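Local atomic coordinates of 4-alpha-glucanotransferase (Aquifex aeolicus, PDB entry 1TZ7), a protein that belongs to the amylomaltase or disproportionating-enzyme family, whose catalytic domain is an eight-stranded parallel beta/alpha barrel elaborated by additional helices and loops. Residues Pro65-Thr69 with Asn81-Asn87; Asp154-Tyr158 with Ser234-Thr240; Asn348-Asp354 with Phe369-Ser374; Glu395-Thr401 with Arg449-Ile455. All coordinates share one frame; numbering follows the deposited sequence.

Interaction 1: residues Pro65-Thr69 with Asn81-Asn87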
# COMPACT_ATOMS: atom_id res chain seq x y z
N PRO A 65 0.84 1.02 0.49
CA PRO A 65 2.00 0.60 1.27
C PRO A 65 2.92 1.78 1.62
O PRO A 65 3.10 2.68 0.81
CB PRO A 65 2.71 -0.39 0.34
CG PRO A 65 1.64 -0.90 -0.55
CD PRO A 65 0.72 0.26 -0.76
N LEU A 66 3.47 1.75 2.82
CA LEU A 66 4.28 2.86 3.33
C LEU A 66 5.76 2.56 3.14
O LEU A 66 6.62 3.26 3.66
CB LEU A 66 3.98 3.09 4.82
CG LEU A 66 2.90 4.12 5.19
CD1 LEU A 66 1.75 4.13 4.21
CD2 LEU A 66 2.39 3.86 6.61
N ASN A 67 6.06 1.51 2.37
CA ASN A 67 7.44 1.07 2.18
C ASN A 67 8.25 2.07 1.33
O ASN A 67 7.68 2.80 0.52
CB ASN A 67 7.47 -0.31 1.52
CG ASN A 67 6.72 -1.37 2.33
OD1 ASN A 67 6.11 -2.26 1.77
ND2 ASN A 67 6.78 -1.26 3.67
N PRO A 68 9.57 2.10 1.52
CA PRO A 68 10.43 3.04 0.79
C PRO A 68 10.32 2.88 -0.72
O PRO A 68 10.32 1.76 -1.23
CB PRO A 68 11.85 2.69 1.28
CG PRO A 68 11.72 1.38 2.00
CD PRO A 68 10.33 1.24 2.45
N THR A 69 10.23 4.00 -1.43
CA THR A 69 10.12 3.98 -2.88
C THR A 69 11.38 4.55 -3.51
O THR A 69 12.20 5.15 -2.84
CB THR A 69 8.89 4.80 -3.34
OG1 THR A 69 8.96 6.12 -2.80
CG2 THR A 69 7.61 4.23 -2.76
N ASN A 81 12.59 -1.72 -1.55
CA ASN A 81 13.71 -2.48 -1.01
C ASN A 81 13.47 -2.98 0.44
O ASN A 81 14.37 -3.50 1.07
CB ASN A 81 15.02 -1.66 -1.09
CG ASN A 81 14.93 -0.31 -0.37
OD1 ASN A 81 14.14 -0.13 0.55
ND2 ASN A 81 15.76 0.65 -0.79
N SER A 82 12.23 -2.83 0.94
CA SER A 82 11.85 -3.40 2.24
C SER A 82 10.34 -3.41 2.43
O SER A 82 9.67 -2.40 2.23
CB SER A 82 12.50 -2.61 3.37
OG SER A 82 12.11 -3.13 4.64
N LEU A 83 9.80 -4.57 2.84
CA LEU A 83 8.38 -4.71 3.14
C LEU A 83 8.06 -4.26 4.57
O LEU A 83 6.90 -4.24 4.98
CB LEU A 83 7.93 -6.17 2.95
CG LEU A 83 8.05 -6.72 1.53
CD1 LEU A 83 7.81 -8.22 1.52
CD2 LEU A 83 7.08 -6.01 0.59
N PHE A 84 9.10 -3.91 5.32
CA PHE A 84 8.95 -3.57 6.73
C PHE A 84 9.17 -2.07 6.99
O PHE A 84 8.48 -1.46 7.80
CB PHE A 84 9.92 -4.40 7.58
CG PHE A 84 9.54 -5.84 7.70
CD1 PHE A 84 9.81 -6.74 6.67
CD2 PHE A 84 8.89 -6.31 8.85
CE1 PHE A 84 9.44 -8.08 6.79
CE2 PHE A 84 8.53 -7.65 8.96
CZ PHE A 84 8.81 -8.53 7.93
N ALA A 85 10.13 -1.49 6.28
CA ALA A 85 10.56 -0.12 6.56
C ALA A 85 9.50 0.90 6.13
O ALA A 85 8.62 0.60 5.34
CB ALA A 85 11.88 0.16 5.87
N GLY A 86 9.62 2.12 6.65
CA GLY A 86 8.80 3.23 6.21
C GLY A 86 9.52 4.12 5.20
O GLY A 86 10.75 4.10 5.10
N ASN A 87 8.74 4.90 4.46
CA ASN A 87 9.25 5.72 3.36
C ASN A 87 9.61 7.12 3.86
O ASN A 87 8.74 7.87 4.30
CB ASN A 87 8.17 5.81 2.27
CG ASN A 87 8.70 6.32 0.94
OD1 ASN A 87 9.91 6.54 0.78
ND2 ASN A 87 7.80 6.50 -0.02
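Asn-67 and Pro-68 run close beside Gly-86 and Asn-87, with the CA atoms of Pro-68 and Asn-87 3.9 Å apart, although neither run of chain is regular helix or strand. Both belong to the long loop that follows barrel strand 60-62. Ser-82 OG shapes its turn: the bond from Ala-85 N, three residues on, makes an ST motif, and that from Phe-84 N, two residues on, an ST turn. Two side-chain amides, Asn-67 and Asn-87, bond across the loop. Asn-67 ND2 donates to Ala-85 O over 3.1 Å; the bond is nearly straight (162°) and lies in both the amide and the carbonyl planes. The same oxygen takes a CA-H contact from Asn-67 CA at 3.4 Å, while Pro-68 CD rests 3.9 Å from Ala-85 CB. Helix 149-165 covers the proline through Tyr-155. At the far end Asn-87 crosses Thr-69 at about a right angle: its OD1 receives a weak bond from Thr-69 N, and its ND2 gives a hydrogen to Thr-69 OG1, 3.0 Å away and tilted from the amide plane, a hydroxyl also bonded to Tyr-121 OH.

Interaction 2: residues Asp154-Tyr158 with Ser234-Thr240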
# COMPACT_ATOMS: atom_id res chain seq x y z
N ASP A 154 18.82 -5.61 10.11
CA ASP A 154 19.14 -6.07 8.78
C ASP A 154 18.94 -4.96 7.75
O ASP A 154 19.71 -4.85 6.81
CB ASP A 154 18.28 -7.28 8.42
CG ASP A 154 18.71 -8.53 9.14
OD1 ASP A 154 17.84 -9.24 9.68
OD2 ASP A 154 19.89 -8.89 9.21
N TYR A 155 17.90 -4.14 7.93
CA TYR A 155 17.57 -3.12 6.94
C TYR A 155 18.57 -1.99 6.97
O TYR A 155 19.06 -1.56 5.93
CB TYR A 155 16.17 -2.57 7.16
CG TYR A 155 15.83 -1.44 6.20
CD1 TYR A 155 15.60 -1.70 4.86
CD2 TYR A 155 15.78 -0.12 6.64
CE1 TYR A 155 15.31 -0.67 3.97
CE2 TYR A 155 15.49 0.91 5.76
CZ TYR A 155 15.25 0.63 4.43
OH TYR A 155 14.96 1.66 3.55
N ALA A 156 18.88 -1.50 8.16
CA ALA A 156 19.81 -0.38 8.32
C ALA A 156 21.23 -0.76 7.85
O ALA A 156 21.96 0.08 7.32
CB ALA A 156 19.84 0.07 9.75
N LEU A 157 21.60 -2.02 8.05
CA LEU A 157 22.89 -2.52 7.58
C LEU A 157 22.86 -2.70 6.06
O LEU A 157 23.83 -2.41 5.38
CB LEU A 157 23.23 -3.84 8.26
CG LEU A 157 24.59 -4.45 7.91
CD1 LEU A 157 25.72 -3.52 8.32
CD2 LEU A 157 24.75 -5.81 8.58
N TYR A 158 21.74 -3.18 5.55
CA TYR A 158 21.53 -3.31 4.11
C TYR A 158 21.71 -1.97 3.41
O TYR A 158 22.35 -1.88 2.37
CB TYR A 158 20.12 -3.88 3.86
CG TYR A 158 19.59 -3.75 2.45
CD1 TYR A 158 19.79 -4.76 1.51
CD2 TYR A 158 18.84 -2.64 2.06
CE1 TYR A 158 19.28 -4.65 0.22
CE2 TYR A 158 18.33 -2.52 0.77
CZ TYR A 158 18.55 -3.53 -0.14
OH TYR A 158 18.04 -3.42 -1.42
N SER A 234 15.45 -6.75 -5.49
CA SER A 234 16.40 -5.83 -4.87
C SER A 234 15.85 -5.30 -3.55
O SER A 234 15.45 -4.13 -3.44
CB SER A 234 16.70 -4.66 -5.80
OG SER A 234 17.25 -5.12 -7.03
N SER A 235 15.80 -6.17 -2.54
CA SER A 235 15.29 -5.80 -1.23
C SER A 235 16.08 -6.48 -0.11
O SER A 235 16.69 -7.53 -0.32
CB SER A 235 13.80 -6.15 -1.11
OG SER A 235 13.60 -7.55 -1.06
N ALA A 236 16.06 -5.87 1.07
CA ALA A 236 16.63 -6.48 2.26
C ALA A 236 15.95 -7.81 2.58
O ALA A 236 16.54 -8.67 3.20
CB ALA A 236 16.51 -5.53 3.43
N ASP A 237 14.70 -7.96 2.15
CA ASP A 237 13.89 -9.14 2.50
C ASP A 237 14.39 -10.40 1.80
O ASP A 237 14.51 -11.45 2.41
CB ASP A 237 12.43 -8.90 2.16
CG ASP A 237 11.88 -7.65 2.79
OD1 ASP A 237 11.49 -6.73 2.04
OD2 ASP A 237 11.82 -7.48 4.03
N VAL A 238 14.69 -10.28 0.51
CA VAL A 238 15.24 -11.41 -0.26
C VAL A 238 16.66 -11.69 0.20
O VAL A 238 17.06 -12.84 0.36
CB VAL A 238 15.21 -11.13 -1.79
CG1 VAL A 238 15.77 -12.31 -2.55
CG2 VAL A 238 13.79 -10.82 -2.26
N TRP A 239 17.42 -10.62 0.41
CA TRP A 239 18.78 -10.72 0.94
C TRP A 239 18.82 -11.53 2.25
O TRP A 239 19.68 -12.40 2.42
CB TRP A 239 19.35 -9.32 1.17
CG TRP A 239 20.75 -9.31 1.70
CD1 TRP A 239 21.82 -9.98 1.20
CD2 TRP A 239 21.23 -8.59 2.84
NE1 TRP A 239 22.94 -9.73 1.96
CE2 TRP A 239 22.60 -8.87 2.98
CE3 TRP A 239 20.63 -7.73 3.78
CZ2 TRP A 239 23.39 -8.33 4.00
CZ3 TRP A 239 21.41 -7.20 4.79
CH2 TRP A 239 22.78 -7.50 4.89
N THR A 240 17.90 -11.24 3.17
CA THR A 240 17.92 -11.87 4.51
C THR A 240 17.34 -13.27 4.51
O THR A 240 17.72 -14.10 5.31
CB THR A 240 17.16 -11.00 5.56
OG1 THR A 240 16.06 -10.33 4.95
CG2 THR A 240 18.03 -9.89 6.07
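Tyr-158 lays its phenol ring over the first turn of helix 236-240, with the methyl group of Ala-236 beneath one face. The Ala-236 CB atom is 3.9 Å from the centroid of the Tyr-158 ring and 20° off its normal, a CH-pi contact. Towards the hydroxyl end the ring continues along the backbone, and Tyr-158 CE1 comes within 3.5 Å of Ala-236 N. CG lies anti to the backbone N of the tyrosine (chi1 164°), a torsion that sends the ring out across the neighbouring helix. Ala-236 CB also meets the edge of a second ring, 4.2 Å from Tyr-155 CD1, so the methyl touches two aromatic rings of one helix.

Trp-239, one turn further on, slides past Tyr-158 in the opposite direction. Their planes meet obliquely at 45°, and Trp-239 CZ3 packs 3.7 Å from Tyr-158 CB. In the plane of the indole, the Asp-154 O atom faces the ring edge, 3.5 Å from Trp-239 CZ3. Thr-240 CG2 packs against the Asp-154 carboxylate, 3.4 Å from Asp-154 CG. Arg-179 serves both Asp-154 and Trp-239, with a salt bridge to Asp-154 OD2 and a cation-pi contact with the indole.

The short helix begins at Ser-235, the N-cap, whose OG accepts weakly from Val-238 N and is also hydrogen-bonded with Ser-232 O. The segment axes pass 10.1 Å apart, and the whole is a steep helix-helix crossing in which an N-capped helix after barrel strand 222-227 packs on helix 149-165.

Interaction 3: residues Asn348-Asp354 with Phe369-Ser374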
# COMPACT_ATOMS: atom_id res chain seq x y z
N ASN A 348 -9.16 -11.24 13.07
CA ASN A 348 -9.23 -11.19 11.59
C ASN A 348 -9.10 -9.79 11.00
O ASN A 348 -10.10 -9.12 10.71
CB ASN A 348 -10.50 -11.87 11.06
CG ASN A 348 -10.39 -12.24 9.57
OD1 ASN A 348 -9.46 -11.80 8.87
ND2 ASN A 348 -11.32 -13.06 9.08
N PRO A 349 -7.86 -9.35 10.82
CA PRO A 349 -7.57 -8.04 10.26
C PRO A 349 -7.55 -8.04 8.73
O PRO A 349 -7.31 -6.99 8.14
CB PRO A 349 -6.17 -7.75 10.79
CG PRO A 349 -5.52 -9.09 10.86
CD PRO A 349 -6.63 -10.08 11.18
N PHE A 350 -7.80 -9.18 8.10
CA PHE A 350 -7.49 -9.36 6.68
C PHE A 350 -8.62 -8.90 5.76
O PHE A 350 -9.80 -9.14 6.04
CB PHE A 350 -7.12 -10.81 6.39
CG PHE A 350 -5.97 -11.31 7.20
CD1 PHE A 350 -4.69 -10.78 7.02
CD2 PHE A 350 -6.15 -12.30 8.16
CE1 PHE A 350 -3.62 -11.23 7.78
CE2 PHE A 350 -5.08 -12.75 8.91
CZ PHE A 350 -3.82 -12.22 8.72
N ILE A 351 -8.23 -8.22 4.68
CA ILE A 351 -9.12 -7.94 3.57
C ILE A 351 -8.47 -8.47 2.30
O ILE A 351 -7.29 -8.28 2.09
CB ILE A 351 -9.34 -6.39 3.43
CG1 ILE A 351 -10.09 -5.84 4.65
CG2 ILE A 351 -10.10 -6.07 2.15
CD1 ILE A 351 -10.03 -4.32 4.77
N ALA A 352 -9.25 -9.14 1.47
CA ALA A 352 -8.73 -9.73 0.25
C ALA A 352 -8.89 -8.78 -0.92
O ALA A 352 -10.00 -8.33 -1.21
CB ALA A 352 -9.43 -11.04 -0.04
N GLU A 353 -7.77 -8.46 -1.59
CA GLU A 353 -7.82 -7.95 -2.95
C GLU A 353 -8.00 -9.11 -3.91
O GLU A 353 -7.02 -9.74 -4.35
CB GLU A 353 -6.54 -7.18 -3.30
CG GLU A 353 -6.62 -6.43 -4.64
CD GLU A 353 -6.05 -7.23 -5.81
OE1 GLU A 353 -6.84 -7.68 -6.67
OE2 GLU A 353 -4.82 -7.40 -5.87
N ASP A 354 -9.26 -9.41 -4.21
CA ASP A 354 -9.62 -10.59 -4.98
C ASP A 354 -10.21 -10.18 -6.31
O ASP A 354 -11.16 -10.78 -6.79
CB ASP A 354 -10.61 -11.46 -4.18
CG ASP A 354 -11.87 -10.70 -3.77
OD1 ASP A 354 -12.84 -11.35 -3.35
OD2 ASP A 354 -11.96 -9.46 -3.85
N PHE A 369 -12.24 -18.63 5.52
CA PHE A 369 -11.66 -17.89 6.64
C PHE A 369 -12.37 -16.55 6.88
O PHE A 369 -11.86 -15.70 7.61
CB PHE A 369 -10.18 -17.68 6.40
CG PHE A 369 -9.39 -18.94 6.40
CD1 PHE A 369 -8.94 -19.49 5.21
CD2 PHE A 369 -9.12 -19.60 7.59
CE1 PHE A 369 -8.22 -20.67 5.21
CE2 PHE A 369 -8.40 -20.78 7.59
CZ PHE A 369 -7.95 -21.32 6.40
N LYS A 370 -13.55 -16.39 6.26
CA LYS A 370 -14.43 -15.23 6.53
C LYS A 370 -13.73 -13.92 6.23
O LYS A 370 -14.01 -12.90 6.84
CB LYS A 370 -14.92 -15.24 7.99
CG LYS A 370 -15.63 -16.53 8.40
CD LYS A 370 -16.95 -16.72 7.65
CE LYS A 370 -18.05 -17.24 8.57
NZ LYS A 370 -19.37 -17.32 7.87
N ILE A 371 -12.81 -13.94 5.29
CA ILE A 371 -12.11 -12.74 4.88
C ILE A 371 -12.97 -11.97 3.88
O ILE A 371 -13.37 -12.52 2.85
CB ILE A 371 -10.75 -13.12 4.26
CG1 ILE A 371 -9.86 -13.80 5.32
CG2 ILE A 371 -10.07 -11.88 3.69
CD1 ILE A 371 -8.59 -14.43 4.75
N PRO A 372 -13.27 -10.69 4.18
CA PRO A 372 -14.04 -9.86 3.25
C PRO A 372 -13.34 -9.71 1.92
O PRO A 372 -12.13 -9.51 1.88
CB PRO A 372 -14.12 -8.50 3.97
CG PRO A 372 -13.04 -8.54 5.00
CD PRO A 372 -12.89 -9.96 5.40
N GLY A 373 -14.10 -9.80 0.84
CA GLY A 373 -13.58 -9.55 -0.49
C GLY A 373 -13.63 -8.07 -0.85
O GLY A 373 -14.00 -7.23 -0.02
N SER A 374 -13.26 -7.77 -2.08
CA SER A 374 -13.34 -6.41 -2.60
C SER A 374 -14.35 -6.35 -3.76
O SER A 374 -14.43 -7.27 -4.57
CB SER A 374 -11.95 -5.95 -3.10
OG SER A 374 -11.03 -5.84 -2.02
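Ser-374 is tied to segment 348-354 twice, by its hydroxyl and by its backbone. Its OG donates to Ala-352 O over 2.8 Å, arriving tilted from the carbonyl plane, and Ser-374 N gives an equally short bond of 2.8 Å to Asp-354 OD2. That carboxylate oxygen is met on its syn side, 29° out of plane. Asp-354 CG stands between its own N and carbonyl carbon (chi1 56°), which swings the acid back over Gly-373 and Ser-374; OD1, the other oxygen, forms a salt bridge with Arg-366. The two partners presumably help keep the buried carboxylate charged and fix its rotation.

A bond between the main chains, Ala-352 N to Pro-372 O at 2.9 Å, is almost linear. It matters for the fold, because strands 350-352 and 373-376 are linked in sequence by helix 360-368 as a beta-alpha-beta crossover, and this contact puts strands five and six of the beta/alpha barrel side by side.

Apolar groups fill in around that bond. Ile-371 turns its CG2 branch toward strand 350-352, 3.9 Å from Ala-352 CB and 3.6 Å from Phe-350 O. Across the strand, Pro-372 CG meets Ile-351 CG1 at 4.0 Å, the two side chains crossing at about a right angle. Lys-370, of positive phi, is the C-prime residue of a Schellman motif ending helix 360-368. Facing this turn, Asn-348 makes an Asx turn of its own: OD1 accepts from Phe-350 N, and ND2 points to the loop, 3.1 Å from Phe-369 O.

Interaction 4: residues Glu395-Thr401 with Arg449-Ile455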
# COMPACT_ATOMS: atom_id res chain seq x y z
N GLU A 395 -22.68 -8.65 2.71
CA GLU A 395 -22.26 -7.83 3.86
C GLU A 395 -20.75 -7.87 4.05
O GLU A 395 -20.12 -6.83 4.29
CB GLU A 395 -22.95 -8.30 5.13
CG GLU A 395 -24.37 -7.76 5.31
CD GLU A 395 -25.44 -8.65 4.68
OE1 GLU A 395 -26.65 -8.38 4.89
OE2 GLU A 395 -25.07 -9.62 3.96
N ASN A 396 -20.17 -9.07 3.96
CA ASN A 396 -18.74 -9.24 4.23
C ASN A 396 -17.90 -8.86 3.01
O ASN A 396 -17.29 -9.71 2.36
CB ASN A 396 -18.43 -10.67 4.67
CG ASN A 396 -17.12 -10.77 5.44
OD1 ASN A 396 -16.66 -9.79 6.03
ND2 ASN A 396 -16.52 -11.94 5.44
N ASN A 397 -17.87 -7.56 2.72
CA ASN A 397 -17.13 -7.03 1.59
C ASN A 397 -16.71 -5.60 1.87
O ASN A 397 -17.37 -4.89 2.65
CB ASN A 397 -17.99 -7.06 0.33
CG ASN A 397 -18.01 -8.42 -0.34
OD1 ASN A 397 -17.02 -8.96 -0.65
ND2 ASN A 397 -19.14 -8.92 -0.54
N VAL A 398 -15.62 -5.19 1.25
CA VAL A 398 -15.29 -3.79 1.11
C VAL A 398 -15.68 -3.33 -0.31
O VAL A 398 -15.23 -3.90 -1.29
CB VAL A 398 -13.77 -3.56 1.34
CG1 VAL A 398 -13.46 -2.07 1.45
CG2 VAL A 398 -13.30 -4.31 2.59
N TYR A 399 -16.52 -2.29 -0.38
CA TYR A 399 -17.10 -1.83 -1.66
C TYR A 399 -16.52 -0.47 -2.02
O TYR A 399 -16.75 0.51 -1.31
CB TYR A 399 -18.62 -1.72 -1.52
CG TYR A 399 -19.44 -1.73 -2.81
CD1 TYR A 399 -20.80 -1.42 -2.79
CD2 TYR A 399 -18.87 -2.05 -4.05
CE1 TYR A 399 -21.57 -1.42 -3.94
CE2 TYR A 399 -19.63 -2.06 -5.21
CZ TYR A 399 -20.99 -1.74 -5.14
OH TYR A 399 -21.77 -1.75 -6.26
N TYR A 400 -15.77 -0.41 -3.11
CA TYR A 400 -15.10 0.82 -3.55
C TYR A 400 -15.89 1.48 -4.67
O TYR A 400 -16.53 0.80 -5.46
CB TYR A 400 -13.68 0.49 -4.06
CG TYR A 400 -12.77 -0.07 -3.00
CD1 TYR A 400 -12.78 -1.43 -2.70
CD2 TYR A 400 -11.90 0.75 -2.29
CE1 TYR A 400 -11.94 -1.95 -1.72
CE2 TYR A 400 -11.06 0.24 -1.31
CZ TYR A 400 -11.08 -1.11 -1.03
OH TYR A 400 -10.25 -1.62 -0.05
N THR A 401 -15.83 2.81 -4.74
CA THR A 401 -16.23 3.52 -5.95
C THR A 401 -15.22 3.22 -7.04
O THR A 401 -15.57 2.78 -8.13
CB THR A 401 -16.33 5.05 -5.70
OG1 THR A 401 -15.10 5.54 -5.15
CG2 THR A 401 -17.38 5.38 -4.65
N ARG A 449 -25.25 -3.16 1.31
CA ARG A 449 -25.10 -3.78 2.62
C ARG A 449 -23.66 -4.14 2.92
O ARG A 449 -23.37 -4.68 3.98
CB ARG A 449 -26.01 -5.00 2.73
CG ARG A 449 -27.51 -4.61 2.73
CD ARG A 449 -28.41 -5.18 3.87
NE ARG A 449 -27.75 -5.71 5.00
CZ ARG A 449 -27.76 -5.27 6.26
NH1 ARG A 449 -28.26 -4.09 6.65
NH2 ARG A 449 -27.15 -6.02 7.13
N ALA A 450 -22.74 -3.85 1.99
CA ALA A 450 -21.30 -4.02 2.28
C ALA A 450 -20.97 -3.34 3.60
O ALA A 450 -21.34 -2.19 3.82
CB ALA A 450 -20.48 -3.42 1.18
N LYS A 451 -20.27 -4.06 4.48
CA LYS A 451 -19.99 -3.53 5.81
C LYS A 451 -19.03 -2.33 5.77
O LYS A 451 -19.16 -1.41 6.55
CB LYS A 451 -19.45 -4.62 6.75
CG LYS A 451 -18.07 -5.15 6.40
CD LYS A 451 -17.65 -6.27 7.38
CE LYS A 451 -16.21 -6.72 7.15
NZ LYS A 451 -15.81 -7.84 8.06
N PHE A 452 -18.08 -2.36 4.83
CA PHE A 452 -17.18 -1.20 4.59
C PHE A 452 -17.44 -0.62 3.20
O PHE A 452 -17.33 -1.32 2.20
CB PHE A 452 -15.70 -1.62 4.67
CG PHE A 452 -15.28 -2.17 6.03
CD1 PHE A 452 -16.08 -2.04 7.15
CD2 PHE A 452 -14.05 -2.82 6.16
CE1 PHE A 452 -15.67 -2.56 8.38
CE2 PHE A 452 -13.65 -3.33 7.39
CZ PHE A 452 -14.46 -3.20 8.48
N ALA A 453 -17.76 0.67 3.14
CA ALA A 453 -17.87 1.40 1.89
C ALA A 453 -16.76 2.43 1.80
O ALA A 453 -16.63 3.27 2.68
CB ALA A 453 -19.20 2.07 1.79
N ILE A 454 -15.95 2.36 0.74
CA ILE A 454 -14.78 3.23 0.61
C ILE A 454 -14.87 4.06 -0.66
O ILE A 454 -15.05 3.52 -1.75
CB ILE A 454 -13.48 2.39 0.60
CG1 ILE A 454 -13.39 1.51 1.87
CG2 ILE A 454 -12.24 3.30 0.49
CD1 ILE A 454 -12.81 2.21 3.06
N ILE A 455 -14.75 5.37 -0.50
CA ILE A 455 -14.73 6.30 -1.64
C ILE A 455 -13.29 6.73 -1.90
O ILE A 455 -12.62 7.22 -1.00
CB ILE A 455 -15.58 7.55 -1.31
CG1 ILE A 455 -16.99 7.13 -0.85
CG2 ILE A 455 -15.67 8.47 -2.51
CD1 ILE A 455 -17.73 8.23 -0.12
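Glu-395 and Arg-449 lie side by side and point the same way, with carboxylate and guanidinium planes turned 66° apart. The grip is side-on, by NE and NH2, both to one oxygen: Glu-395 OE1, approached on its anti side, takes Arg-449 NE at 2.9 Å and Arg-449 NH2 at 3.3 Å, while remaining in the guanidinium plane at its edge. The next pair is also side by side. Lys-451, extended beyond CG, runs alongside Asn-396 and delivers NZ to Asn-396 OD1 over 2.9 Å, nearly in line with the carbonyl; the ND2 of the asparagine serves Lys-370 O.

Beyond these ends the chains become parallel strands 397-400 and 452-455, adjacent members of the beta/alpha barrel, whose segment axes diverge by 24°. Backbone bonds stitch them, Tyr-399 N to Phe-452 O and Ile-454 N to Tyr-399 O among them. On one face Val-398 crosses Phe-452 and Ile-454 at a slant, the closest approach being Val-398 CG1 to Ile-454 CG1 at 3.6 Å. Tyr-400 lies alongside Ile-454, pointing the same way, with Tyr-400 CD2 3.7 Å from Ile-454 CB, and its hydroxyl bonds Gln-62 of strand 60-62. This places the face on the barrel interior, where Phe-452 also meets Phe-302 edge-to-face. On the other face Tyr-399 CB rests 3.7 Å from Ala-450 CB, and helix 437-447 covers Tyr-399 and Ala-453.

The chemistry is thus graded: exposed charges grip at the strand entrance, where solvent probably weakens the salt bridge, whereas the buried remainder depends on main-chain bonds and apolar contact.

How the interactions relate
The four contacts follow one another along the chain and fall into two touching pairs. Interactions 3 and 4, centres 12 Å apart, meet where strands 373-376 and 397-400 pair, Gly-373 O to Val-398 N being 2.9 Å; together they tie strands 350-352, 373-376, 397-400 and 452-456 into half of the barrel wall. Interactions 1 and 2, centres 11 Å apart, join the loop after strand 60-62 to helices 149-165 and 236-240, with Leu-83 N 2.9 Å from Asp-237 OD1. Interactions 2 and 4 lie on opposite sides of the chain's centre, about 36 Å between centres. The first pair thus links a barrel loop to outlying helices, the second the barrel strands themselves.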